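Pectinesterase A (Erwinia chrysanthemi, PDB 2NTP) hydrolyses the methyl esters of pectin, giving de-esterified polygalacturonate and methanol, probably the first step in the maceration and soft-rotting of plant tissue. Local coordinates at residues A[265-269]-A[270-274]. Numbering follows the deposited sequence.
Sequences TVFLN and TSMDN
F267 and M272 meet on the inner side of a sharp bend, where strand 264-268 gives way to strand 271-272. The extended M272 chain reaches back until its methyl CE lies over one face of the phenyl ring, a CH-pi contact 4.2 Å from the ring centroid. A long, unbranched thioether suits this reach, and a flat ring offers it a broad apolar surface. T270 adds its methyl, CG2 approaching F267 CD2 obliquely at 4.1 Å, and V227 of the neighbouring strand 226-229 touches all three side chains.

The polar contact is made by T270 OG1, which donates to L268 O at 3.0 Å from above the carbonyl plane. With chi1 at -72°, the hydroxyl sits beside its own backbone N and faces back along the chain, while the methyl is left to the core. OG1 is also hydrogen-bonded to S225 N, which links the corner to the equivalent corner between strands 220-223 and 226-229, one coil earlier.

N269 makes the turn, with phi/psi of 49/47°, a left-handed conformation that asparagine tolerates well. Such a short two-residue corner between two parallel sheets, with its left-handed asparagine, is characteristic of the right-handed parallel beta-helix of pectinesterases.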
ATOM      1  N   THR A 265       0.593 -13.571  -2.509  1.00  6.07           N
ATOM      2  CA  THR A 265       0.923 -12.584  -3.533  1.00  6.20           C
ATOM      3  C   THR A 265       1.050 -13.330  -4.847  1.00  6.44           C
ATOM      4  O   THR A 265       1.837 -14.280  -4.955  1.00  6.44           O
ATOM      5  CB  THR A 265       2.247 -11.842  -3.251  1.00  6.37           C
ATOM      6  OG1 THR A 265       2.144 -11.130  -2.016  1.00  5.78           O
ATOM      7  CG2 THR A 265       2.545 -10.848  -4.364  1.00  6.49           C
ATOM      8  N   VAL A 266       0.258 -12.908  -5.832  1.00  6.27           N
ATOM      9  CA  VAL A 266       0.312 -13.498  -7.168  1.00  6.75           C
ATOM     10  C   VAL A 266       0.571 -12.408  -8.203  1.00  7.05           C
ATOM     11  O   VAL A 266      -0.128 -11.386  -8.226  1.00  7.33           O
ATOM     12  CB  VAL A 266      -0.985 -14.269  -7.511  1.00  6.79           C
ATOM     13  CG1 VAL A 266      -0.872 -14.905  -8.891  1.00  6.97           C
ATOM     14  CG2 VAL A 266      -1.265 -15.342  -6.459  1.00  6.57           C
ATOM     15  N   PHE A 267       1.595 -12.626  -9.029  1.00  7.12           N
ATOM     16  CA  PHE A 267       1.916 -11.746 -10.153  1.00  7.28           C
ATOM     17  C   PHE A 267       1.493 -12.427 -11.443  1.00  7.42           C
ATOM     18  O   PHE A 267       1.890 -13.564 -11.700  1.00  7.58           O
ATOM     19  CB  PHE A 267       3.418 -11.456 -10.221  1.00  7.63           C
ATOM     20  CG  PHE A 267       3.922 -10.574  -9.116  1.00  7.61           C
ATOM     21  CD1 PHE A 267       4.380 -11.124  -7.921  1.00  8.36           C
ATOM     22  CD2 PHE A 267       3.956  -9.186  -9.272  1.00  8.38           C
ATOM     23  CE1 PHE A 267       4.851 -10.309  -6.895  1.00  7.64           C
ATOM     24  CE2 PHE A 267       4.426  -8.364  -8.250  1.00  8.70           C
ATOM     25  CZ  PHE A 267       4.874  -8.929  -7.060  1.00  8.18           C
ATOM     26  N   LEU A 268       0.705 -11.726 -12.254  1.00  7.53           N
ATOM     27  CA  LEU A 268       0.333 -12.231 -13.578  1.00  7.76           C
ATOM     28  C   LEU A 268       0.661 -11.226 -14.673  1.00  7.84           C
ATOM     29  O   LEU A 268       0.337 -10.044 -14.549  1.00  7.96           O
ATOM     30  CB  LEU A 268      -1.149 -12.606 -13.642  1.00  7.83           C
ATOM     31  CG  LEU A 268      -1.677 -13.602 -12.606  1.00  7.83           C
ATOM     32  CD1 LEU A 268      -2.410 -12.845 -11.505  1.00  8.04           C
ATOM     33  CD2 LEU A 268      -2.597 -14.616 -13.263  1.00  9.37           C
ATOM     34  N   ASN A 269       1.308 -11.706 -15.737  1.00  8.21           N
ATOM     35  CA  ASN A 269       1.622 -10.881 -16.914  1.00  8.50           C
ATOM     36  C   ASN A 269       2.284  -9.547 -16.543  1.00  8.52           C
ATOM     37  O   ASN A 269       1.909  -8.480 -17.049  1.00  8.75           O
ATOM     38  CB  ASN A 269       0.352 -10.648 -17.747  1.00  8.96           C
ATOM     39  CG  ASN A 269      -0.285 -11.951 -18.219  1.00 11.01           C
ATOM     40  OD1 ASN A 269      -1.411 -12.286 -17.834  1.00 14.00           O
ATOM     41  ND2 ASN A 269       0.437 -12.693 -19.052  1.00 12.33           N
ATOM     42  N   THR A 270       3.279  -9.623 -15.665  1.00  8.02           N
ATOM     43  CA  THR A 270       3.915  -8.436 -15.107  1.00  8.23           C
ATOM     44  C   THR A 270       5.404  -8.386 -15.456  1.00  8.54           C
ATOM     45  O   THR A 270       6.101  -9.393 -15.361  1.00  8.34           O
ATOM     46  CB  THR A 270       3.657  -8.363 -13.579  1.00  8.43           C
ATOM     47  OG1 THR A 270       2.286  -8.018 -13.367  1.00  8.40           O
ATOM     48  CG2 THR A 270       4.538  -7.319 -12.895  1.00  8.14           C
ATOM     49  N   SER A 271       5.876  -7.215 -15.878  1.00  8.71           N
ATOM     50  CA  SER A 271       7.296  -7.037 -16.180  1.00  9.37           C
ATOM     51  C   SER A 271       8.086  -6.818 -14.896  1.00  9.18           C
ATOM     52  O   SER A 271       7.584  -6.230 -13.939  1.00  9.15           O
ATOM     53  CB  SER A 271       7.531  -5.885 -17.157  1.00  9.75           C
ATOM     54  OG  SER A 271       7.205  -4.640 -16.586  1.00 12.83           O
ATOM     55  N   MET A 272       9.320  -7.306 -14.882  1.00  9.16           N
ATOM     56  CA  MET A 272      10.184  -7.172 -13.715  1.00  9.20           C
ATOM     57  C   MET A 272      11.594  -6.878 -14.171  1.00  9.63           C
ATOM     58  O   MET A 272      12.153  -7.631 -14.968  1.00  9.51           O
ATOM     59  CB  MET A 272      10.185  -8.463 -12.894  1.00  9.10           C
ATOM     60  CG  MET A 272       8.838  -8.863 -12.340  1.00  9.00           C
ATOM     61  SD  MET A 272       8.858 -10.508 -11.624  1.00  9.12           S
ATOM     62  CE  MET A 272       7.156 -10.605 -11.080  1.00  9.45           C
ATOM     63  N   ASP A 273      12.172  -5.793 -13.663  1.00  9.75           N
ATOM     64  CA  ASP A 273      13.588  -5.522 -13.898  1.00 10.37           C
ATOM     65  C   ASP A 273      14.458  -6.409 -13.006  1.00 10.09           C
ATOM     66  O   ASP A 273      13.951  -7.106 -12.114  1.00  9.54           O
ATOM     67  CB  ASP A 273      13.915  -4.042 -13.692  1.00 10.84           C
ATOM     68  CG  ASP A 273      15.122  -3.585 -14.515  1.00 13.17           C
ATOM     69  OD1 ASP A 273      15.812  -4.430 -15.147  1.00 16.80           O
ATOM     70  OD2 ASP A 273      15.383  -2.366 -14.535  1.00 16.26           O
ATOM     71  N   ASN A 274      15.769  -6.388 -13.247  1.00 10.28           N
ATOM     72  CA  ASN A 274      16.664  -7.339 -12.593  1.00 10.07           C
ATOM     73  C   ASN A 274      17.013  -7.025 -11.138  1.00  9.38           C
ATOM     74  O   ASN A 274      17.820  -7.727 -10.543  1.00  9.42           O
ATOM     75  CB  ASN A 274      17.940  -7.581 -13.432  1.00 10.81           C
ATOM     76  CG  ASN A 274      18.939  -6.446 -13.340  1.00 11.73           C
ATOM     77  OD1 ASN A 274      18.712  -5.443 -12.665  1.00 12.64           O
ATOM     78  ND2 ASN A 274      20.070  -6.606 -14.024  1.00 15.28           N
TER